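PDB 3LM7: putative 4-Hydroxy-2-oxoglutarate aldolase / 2-dehydro-3-deoxyphosphogluconate aldolase from Yersinia enterocolitica, which is probably an aldolase of the KDGP aldolase family, built on a TIM-barrel-type fold. Local coordinates for residues S52-M57 against S87-P92; L68-G73 against V81-I86; S222-S227 against P234-T239. All blocks are in the same frame, centred on the assembly; numbering follows the deposited sequence.

Contact 1 (S52-M57 against S87-P92)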
loop_
_atom_site.group_PDB
_atom_site.type_symbol
_atom_site.label_atom_id
_atom_site.label_comp_id
_atom_site.label_asym_id
_atom_site.label_seq_id
_atom_site.Cartn_x
_atom_site.Cartn_y
_atom_site.Cartn_z
ATOM N N SER A 52 2.714 -11.216 -34.407
ATOM C CA SER A 52 1.960 -12.429 -34.074
ATOM C C SER A 52 1.744 -12.543 -32.586
ATOM O O SER A 52 0.648 -12.894 -32.160
ATOM C CB SER A 52 2.645 -13.699 -34.599
ATOM O OG SER A 52 4.006 -13.774 -34.183
ATOM N N ALA A 53 2.779 -12.260 -31.793
ATOM C CA ALA A 53 2.609 -12.223 -30.329
ATOM C C ALA A 53 1.522 -11.192 -29.910
ATOM O O ALA A 53 0.655 -11.490 -29.084
ATOM C CB ALA A 53 3.973 -11.953 -29.637
ATOM N N VAL A 54 1.579 -9.980 -30.474
ATOM C CA VAL A 54 0.606 -8.948 -30.148
ATOM C C VAL A 54 -0.801 -9.459 -30.469
ATOM O O VAL A 54 -1.684 -9.450 -29.620
ATOM C CB VAL A 54 0.910 -7.642 -30.923
ATOM C CG1 VAL A 54 -0.269 -6.635 -30.748
ATOM C CG2 VAL A 54 2.257 -7.047 -30.411
ATOM N N LYS A 55 -0.998 -9.921 -31.708
ATOM C CA LYS A 55 -2.304 -10.426 -32.153
ATOM C C LYS A 55 -2.811 -11.486 -31.161
ATOM O O LYS A 55 -3.917 -11.389 -30.642
ATOM C CB LYS A 55 -2.102 -11.045 -33.557
ATOM C CG LYS A 55 -3.284 -10.892 -34.489
ATOM C CD LYS A 55 -2.951 -11.456 -35.891
ATOM C CE LYS A 55 -4.197 -11.437 -36.779
ATOM N NZ LYS A 55 -5.439 -11.506 -35.915
ATOM N N ASP A 56 -1.978 -12.482 -30.847
ATOM C CA ASP A 56 -2.462 -13.585 -30.063
ATOM C C ASP A 56 -2.757 -13.157 -28.642
ATOM O O ASP A 56 -3.751 -13.579 -28.056
ATOM C CB ASP A 56 -1.493 -14.766 -30.072
ATOM C CG ASP A 56 -2.220 -16.111 -29.785
ATOM O OD1 ASP A 56 -3.211 -16.353 -30.484
ATOM O OD2 ASP A 56 -1.789 -16.907 -28.911
HETATM N N MSE A 57 -1.864 -12.343 -28.070
HETATM C CA MSE A 57 -2.061 -11.861 -26.702
HETATM C C MSE A 57 -3.265 -10.908 -26.562
HETATM O O MSE A 57 -3.933 -10.904 -25.547
HETATM C CB MSE A 57 -0.745 -11.191 -26.182
HETATM C CG MSE A 57 0.368 -12.229 -26.107
HETATM SE SE MSE A 57 1.822 -11.459 -25.069
HETATM C CE MSE A 57 3.198 -12.803 -25.408
ATOM N N SER A 87 4.765 -5.429 -25.290
ATOM C CA SER A 87 3.993 -4.751 -24.192
ATOM C C SER A 87 3.528 -3.358 -24.597
ATOM O O SER A 87 2.451 -2.941 -24.226
ATOM C CB SER A 87 4.805 -4.737 -22.875
ATOM O OG SER A 87 5.110 -6.079 -22.462
ATOM N N GLN A 88 4.349 -2.633 -25.352
ATOM C CA GLN A 88 3.970 -1.325 -25.913
ATOM C C GLN A 88 2.601 -1.387 -26.606
ATOM O O GLN A 88 1.733 -0.516 -26.377
ATOM C CB GLN A 88 5.010 -0.867 -26.961
ATOM C CG GLN A 88 4.652 0.463 -27.564
ATOM C CD GLN A 88 5.693 0.998 -28.453
ATOM O OE1 GLN A 88 6.479 0.259 -29.014
ATOM N NE2 GLN A 88 5.754 2.300 -28.552
ATOM N N GLN A 89 2.437 -2.397 -27.442
ATOM C CA GLN A 89 1.207 -2.547 -28.267
ATOM C C GLN A 89 0.057 -3.192 -27.513
ATOM O O GLN A 89 -1.090 -2.717 -27.555
ATOM C CB GLN A 89 1.515 -3.354 -29.541
ATOM C CG GLN A 89 2.617 -2.710 -30.367
ATOM C CD GLN A 89 2.770 -3.331 -31.772
ATOM O OE1 GLN A 89 1.766 -3.683 -32.434
ATOM N NE2 GLN A 89 4.005 -3.495 -32.196
ATOM N N VAL A 90 0.365 -4.207 -26.728
ATOM C CA VAL A 90 -0.697 -4.918 -26.035
ATOM C C VAL A 90 -1.317 -4.112 -24.880
ATOM O O VAL A 90 -2.512 -4.249 -24.607
ATOM C CB VAL A 90 -0.186 -6.283 -25.530
ATOM C CG1 VAL A 90 -1.228 -6.946 -24.584
ATOM C CG2 VAL A 90 0.130 -7.176 -26.742
ATOM N N GLN A 91 -0.494 -3.364 -24.152
ATOM C CA GLN A 91 -0.916 -2.647 -22.929
ATOM C C GLN A 91 -1.592 -3.575 -21.936
ATOM O O GLN A 91 -2.777 -3.351 -21.559
ATOM C CB GLN A 91 -1.877 -1.488 -23.290
ATOM C CG GLN A 91 -1.208 -0.468 -24.219
ATOM C CD GLN A 91 -0.298 0.469 -23.412
ATOM O OE1 GLN A 91 -0.720 1.044 -22.424
ATOM N NE2 GLN A 91 0.939 0.648 -23.873
ATOM N N PRO A 92 -0.856 -4.580 -21.446
ATOM C CA PRO A 92 -1.389 -5.513 -20.475
ATOM C C PRO A 92 -1.401 -4.931 -19.078
ATOM O O PRO A 92 -0.982 -3.747 -18.875
ATOM C CB PRO A 92 -0.351 -6.662 -20.518
ATOM C CG PRO A 92 0.972 -5.891 -20.589
ATOM C CD PRO A 92 0.612 -4.755 -21.617
#
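Helices 50-63 and 80-90 come closest at Val54 and Val90, whose CA atoms lie 5.9 Å apart, a short spacing that the branched but compact valine suits well. They are two successive outer helices of a TIM-barrel-type fold, side by side over the parallel sheet. The contact is made mostly by apolar atoms, with no hydrogen bond across it. Val90 sends one methyl into the other helix: its CG2 lies 3.9 Å from Val54 CA and 4.1 Å from Val54 CG1. That branch stands anti to the carbonyl carbon, while CG1, anti to the backbone N (chi1 170°), is left for Leu68 on the strand beneath. The same CG2 also meets Met57, a selenomethionine, at CB; the rest of that flexible chain, extended beyond CG, packs on Tyr47, Leu68 and Ile86. Nearer the surface, Gln89 crosses Val54 at about a right angle, CB packing between the valine methyls with the amide carbon and OE1 beside them. Just beyond, the helix stops as Gln91 takes positive phi (53°), and its NE2 turns back to Gln88 O. At the Gln89 end, both methyls of Val54 straddle one carbon, CG1 and CG2 each 3.9 Å from Gln89 CB.

Contact 2 (L68-G73 against V81-I86)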
loop_
_atom_site.group_PDB
_atom_site.type_symbol
_atom_site.label_atom_id
_atom_site.label_comp_id
_atom_site.label_asym_id
_atom_site.label_seq_id
_atom_site.Cartn_x
_atom_site.Cartn_y
_atom_site.Cartn_z
ATOM N N LEU A 68 -3.571 -10.027 -18.151
ATOM C CA LEU A 68 -2.539 -10.674 -18.916
ATOM C C LEU A 68 -1.177 -10.244 -18.340
ATOM O O LEU A 68 -0.989 -9.069 -18.020
ATOM C CB LEU A 68 -2.666 -10.185 -20.381
ATOM C CG LEU A 68 -1.512 -10.552 -21.340
ATOM C CD1 LEU A 68 -1.375 -11.995 -21.587
ATOM C CD2 LEU A 68 -1.745 -9.824 -22.709
ATOM N N SER A 69 -0.255 -11.207 -18.218
ATOM C CA SER A 69 1.139 -10.948 -17.848
ATOM C C SER A 69 1.978 -11.357 -19.042
ATOM O O SER A 69 2.016 -12.562 -19.414
ATOM C CB SER A 69 1.510 -11.857 -16.658
ATOM O OG SER A 69 2.874 -11.674 -16.343
ATOM N N VAL A 70 2.658 -10.403 -19.671
ATOM C CA VAL A 70 3.571 -10.729 -20.799
ATOM C C VAL A 70 4.872 -11.385 -20.256
ATOM O O VAL A 70 5.552 -10.763 -19.451
ATOM C CB VAL A 70 3.922 -9.456 -21.598
ATOM C CG1 VAL A 70 4.901 -9.834 -22.736
ATOM C CG2 VAL A 70 2.589 -8.837 -22.088
ATOM N N GLY A 71 5.149 -12.637 -20.667
ATOM C CA GLY A 71 6.312 -13.357 -20.173
ATOM C C GLY A 71 7.525 -13.331 -21.077
ATOM O O GLY A 71 7.416 -13.315 -22.306
ATOM N N LEU A 72 8.697 -13.326 -20.465
ATOM C CA LEU A 72 9.923 -13.629 -21.217
ATOM C C LEU A 72 9.965 -15.141 -21.611
ATOM O O LEU A 72 10.200 -15.458 -22.734
ATOM C CB LEU A 72 11.163 -13.320 -20.348
ATOM C CG LEU A 72 11.271 -11.837 -19.886
ATOM C CD1 LEU A 72 11.984 -11.776 -18.501
ATOM C CD2 LEU A 72 11.957 -10.959 -20.957
ATOM N N GLY A 73 9.625 -16.020 -20.695
ATOM C CA GLY A 73 9.779 -17.469 -20.919
ATOM C C GLY A 73 10.863 -17.912 -19.932
ATOM O O GLY A 73 12.089 -17.845 -20.236
ATOM N N VAL A 81 13.978 -7.542 -25.235
ATOM C CA VAL A 81 13.578 -6.502 -26.170
ATOM C C VAL A 81 12.202 -6.842 -26.789
ATOM O O VAL A 81 11.347 -5.965 -26.964
ATOM C CB VAL A 81 14.656 -6.354 -27.290
ATOM C CG1 VAL A 81 14.080 -5.591 -28.580
ATOM C CG2 VAL A 81 15.945 -5.695 -26.682
HETATM N N MSE A 82 11.990 -8.089 -27.150
HETATM C CA MSE A 82 10.668 -8.450 -27.707
HETATM C C MSE A 82 9.549 -8.197 -26.698
HETATM O O MSE A 82 8.507 -7.675 -27.059
HETATM C CB MSE A 82 10.654 -9.905 -28.119
HETATM C CG MSE A 82 9.632 -10.228 -29.182
HETATM SE SE MSE A 82 9.623 -12.194 -29.323
HETATM C CE MSE A 82 8.176 -12.355 -30.535
ATOM N N VAL A 83 9.775 -8.517 -25.416
ATOM C CA VAL A 83 8.750 -8.198 -24.387
ATOM C C VAL A 83 8.449 -6.702 -24.325
ATOM O O VAL A 83 7.282 -6.305 -24.255
ATOM C CB VAL A 83 9.123 -8.772 -22.989
ATOM C CG1 VAL A 83 8.237 -8.181 -21.913
ATOM C CG2 VAL A 83 8.900 -10.320 -23.049
ATOM N N SER A 84 9.475 -5.850 -24.432
ATOM C CA SER A 84 9.218 -4.420 -24.406
ATOM C C SER A 84 8.376 -3.995 -25.619
ATOM O O SER A 84 7.496 -3.144 -25.504
ATOM C CB SER A 84 10.533 -3.602 -24.429
ATOM O OG SER A 84 11.191 -3.756 -23.197
ATOM N N GLN A 85 8.699 -4.541 -26.789
ATOM C CA GLN A 85 7.918 -4.193 -27.968
ATOM C C GLN A 85 6.509 -4.747 -27.958
ATOM O O GLN A 85 5.552 -4.040 -28.344
ATOM C CB GLN A 85 8.682 -4.588 -29.231
ATOM C CG GLN A 85 10.049 -3.867 -29.312
ATOM C CD GLN A 85 10.930 -4.487 -30.397
ATOM O OE1 GLN A 85 10.591 -5.509 -30.938
ATOM N NE2 GLN A 85 12.063 -3.870 -30.689
ATOM N N ILE A 86 6.353 -6.011 -27.566
ATOM C CA ILE A 86 5.026 -6.576 -27.426
ATOM C C ILE A 86 4.185 -5.744 -26.445
ATOM O O ILE A 86 3.007 -5.401 -26.716
ATOM C CB ILE A 86 5.094 -7.996 -26.908
ATOM C CG1 ILE A 86 5.696 -8.919 -27.953
ATOM C CG2 ILE A 86 3.690 -8.523 -26.483
ATOM C CD1 ILE A 86 6.072 -10.331 -27.388
#
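Val83 and Val70 bury the most surface here, facing each other between strand 68-71 and helix 80-90, with Leu72 adding a third apolar group just past the strand end. The two axes are 8.9 Å apart at closest approach and run roughly antiparallel, at 148°. Val83 works with both branches. A chi1 of 167° puts its CG1 across the CA-CB bond from N, where it meets Val70 CG1 at 3.8 Å, the two valines lying alongside and pointing opposite ways. Its CG2 lies over the strand end, 3.4 Å from Gly71 O and 3.8 Å from Leu72 CD2. Gly71 O is not left to a methyl neighbour alone, since Ser44 OG hydrogen-bonds to it. Leu72 reaches across Val83 at about a right angle; its longer chain brings CD2 close although its CB does not start toward the helix. Val70, a beta-branched residue at home in a strand, offers only CG1 to these helix residues, and one turn after Val83 that methyl meets Ile86 CG2 at 4.2 Å. Ile86, larger, also serves helix 50-63: its CD1 packs on Ala53, and CG2 meets the selenium of Met57. All five touching residues are buried, and no hydrogen bond crosses. A helix returning over the strand it follows, with aliphatic residues between them, is the first half of a beta-alpha-beta unit, completed by strand 94-95, as in TIM barrels.

Contact 3 (S222-S227 against P234-T239)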
loop_
_atom_site.group_PDB
_atom_site.type_symbol
_atom_site.label_atom_id
_atom_site.label_comp_id
_atom_site.label_asym_id
_atom_site.label_seq_id
_atom_site.Cartn_x
_atom_site.Cartn_y
_atom_site.Cartn_z
ATOM N N SER A 222 5.301 -24.674 -12.702
ATOM C CA SER A 222 5.167 -26.094 -13.071
ATOM C C SER A 222 4.500 -26.965 -11.984
ATOM O O SER A 222 3.948 -28.000 -12.313
ATOM C CB SER A 222 6.538 -26.687 -13.465
ATOM O OG SER A 222 7.373 -26.688 -12.328
ATOM N N SER A 223 4.574 -26.574 -10.698
ATOM C CA SER A 223 4.002 -27.364 -9.647
ATOM C C SER A 223 2.446 -27.469 -9.783
ATOM O O SER A 223 1.819 -28.337 -9.193
ATOM C CB SER A 223 4.338 -26.716 -8.304
ATOM O OG SER A 223 3.713 -25.457 -8.274
ATOM N N ILE A 224 1.842 -26.557 -10.537
ATOM C CA ILE A 224 0.362 -26.594 -10.783
ATOM C C ILE A 224 -0.030 -26.823 -12.219
ATOM O O ILE A 224 -1.182 -26.565 -12.613
ATOM C CB ILE A 224 -0.358 -25.336 -10.207
ATOM C CG1 ILE A 224 0.115 -24.040 -10.869
ATOM C CG2 ILE A 224 -0.210 -25.284 -8.642
ATOM C CD1 ILE A 224 -0.696 -22.853 -10.539
ATOM N N ILE A 225 0.928 -27.259 -13.012
ATOM C CA ILE A 225 0.691 -27.453 -14.430
ATOM C C ILE A 225 0.647 -28.971 -14.696
ATOM O O ILE A 225 1.564 -29.698 -14.280
ATOM C CB ILE A 225 1.825 -26.830 -15.229
ATOM C CG1 ILE A 225 1.697 -25.306 -15.220
ATOM C CG2 ILE A 225 1.844 -27.351 -16.698
ATOM C CD1 ILE A 225 2.847 -24.559 -15.852
ATOM N N ASP A 226 -0.376 -29.414 -15.432
ATOM C CA ASP A 226 -0.477 -30.825 -15.888
ATOM C C ASP A 226 0.464 -31.020 -17.038
ATOM O O ASP A 226 0.219 -30.477 -18.103
ATOM C CB ASP A 226 -1.891 -31.080 -16.424
ATOM C CG ASP A 226 -2.179 -32.587 -16.667
ATOM O OD1 ASP A 226 -1.282 -33.355 -17.083
ATOM O OD2 ASP A 226 -3.317 -32.971 -16.423
ATOM N N SER A 227 1.530 -31.807 -16.859
ATOM C CA SER A 227 2.559 -31.888 -17.912
ATOM C C SER A 227 2.014 -32.596 -19.178
ATOM O O SER A 227 2.516 -32.365 -20.271
ATOM C CB SER A 227 3.795 -32.600 -17.377
ATOM O OG SER A 227 3.372 -33.818 -16.783
ATOM N N PRO A 234 -7.052 -25.702 -13.057
ATOM C CA PRO A 234 -7.944 -24.721 -12.424
ATOM C C PRO A 234 -8.263 -25.074 -11.000
ATOM O O PRO A 234 -8.439 -24.157 -10.196
ATOM C CB PRO A 234 -9.188 -24.674 -13.346
ATOM C CG PRO A 234 -8.628 -25.175 -14.675
ATOM C CD PRO A 234 -7.584 -26.176 -14.350
ATOM N N GLU A 235 -8.265 -26.362 -10.624
ATOM C CA GLU A 235 -8.528 -26.655 -9.203
ATOM C C GLU A 235 -7.331 -26.249 -8.248
ATOM O O GLU A 235 -7.534 -25.910 -7.045
ATOM C CB GLU A 235 -8.914 -28.127 -9.004
ATOM C CG GLU A 235 -7.820 -29.177 -9.399
ATOM C CD GLU A 235 -7.738 -29.530 -10.925
ATOM O OE1 GLU A 235 -8.195 -28.738 -11.830
ATOM O OE2 GLU A 235 -7.133 -30.615 -11.224
ATOM N N ASP A 236 -6.117 -26.265 -8.808
ATOM C CA ASP A 236 -4.929 -25.776 -8.069
ATOM C C ASP A 236 -5.016 -24.232 -7.884
ATOM O O ASP A 236 -4.569 -23.678 -6.900
ATOM C CB ASP A 236 -3.628 -26.177 -8.774
ATOM C CG ASP A 236 -3.304 -27.688 -8.649
ATOM O OD1 ASP A 236 -4.111 -28.431 -8.054
ATOM O OD2 ASP A 236 -2.256 -28.106 -9.181
ATOM N N VAL A 237 -5.577 -23.551 -8.867
ATOM C CA VAL A 237 -5.761 -22.120 -8.755
ATOM C C VAL A 237 -6.806 -21.845 -7.675
ATOM O O VAL A 237 -6.668 -20.929 -6.844
ATOM C CB VAL A 237 -6.160 -21.533 -10.164
ATOM C CG1 VAL A 237 -6.645 -20.116 -10.059
ATOM C CG2 VAL A 237 -4.993 -21.619 -11.108
ATOM N N LYS A 238 -7.888 -22.617 -7.666
ATOM C CA LYS A 238 -8.873 -22.434 -6.542
ATOM C C LYS A 238 -8.232 -22.650 -5.142
ATOM O O LYS A 238 -8.552 -21.906 -4.189
ATOM C CB LYS A 238 -10.092 -23.331 -6.770
ATOM C CG LYS A 238 -11.315 -22.853 -6.055
ATOM C CD LYS A 238 -11.462 -23.580 -4.802
ATOM C CE LYS A 238 -12.859 -23.299 -4.194
ATOM N NZ LYS A 238 -12.888 -24.099 -2.912
ATOM N N THR A 239 -7.366 -23.666 -5.004
ATOM C CA THR A 239 -6.724 -23.976 -3.727
ATOM C C THR A 239 -5.847 -22.752 -3.322
ATOM O O THR A 239 -5.800 -22.328 -2.149
ATOM C CB THR A 239 -5.809 -25.250 -3.855
ATOM O OG1 THR A 239 -6.632 -26.380 -4.157
ATOM C CG2 THR A 239 -5.035 -25.540 -2.589
HETATM O O HOH W 1 -0.314 -29.135 -7.635
#
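A short, weakly bonded antiparallel hairpin, strands at about 225-226 and 231-232, leads into helix 234-247, the last helix of the chain, and this contact lays the first turn of that helix against the residues entering the hairpin. Ile224 and Asp236 carry it, their CA atoms 6.0 Å apart and their side chains passing side by side with opposite headings. The isoleucine offers its branch point and CG2 methyl: CG2 is 3.5 Å from Asp236 CB, an apolar touch against the one methylene of the aspartate. Asp236 OD2 also sits against the branch point, 3.4 Å from Ile224 CA and 3.5 Å from Ile224 CB. With chi1 at 62°, Ile224 CG1 sits between the backbone N and the carbonyl carbon, leaving CG2 for the aspartate, while the side chain as a whole also packs on Leu198 and Thr232.

The polar end of Asp236 is held by other means. OD2 forms a salt bridge with Arg233, the residue just before the helix, and accepts a hydrogen bond from a water at 2.7 Å. The same water donates to Ser223 O at 2.8 Å, bridging the carboxylate to a backbone carbonyl that is 4.1 Å from OD2. Neither oxygen carries a proton, so the two cannot bond to each other; the water donates one hydrogen bond to each. A short acid suits this place: one methylene packs on Ile224, and the carboxylate meets both the water and Arg233. The arrangement is that of a beta-hairpin passing directly into a helix, with a water-bridged carboxylate joining the helix start to the hairpin's approach.

Contacts 1 and 2 are neighbours, their centres 8 Å apart, and both draw on helix 80-90. Along the chain, contact 2 is nested inside the loop closed by contact 1, because both its segments, 68-73 and 81-86, fall between 52-57 and 87-92. The two touch directly, for example where Ala53 CB meets Ile86 CD1 at 3.5 Å, so helix 80-90 packs on its own strand and on the preceding helix as one continuous apolar layer. Contact 3 comes later in sequence, about 25 Å from contact 1 and 23 Å from contact 2 between centres, and touches neither. It lays the start of the last helix on the residues leading into the hairpin, whereas the first two build the helix-on-sheet layering of the barrel.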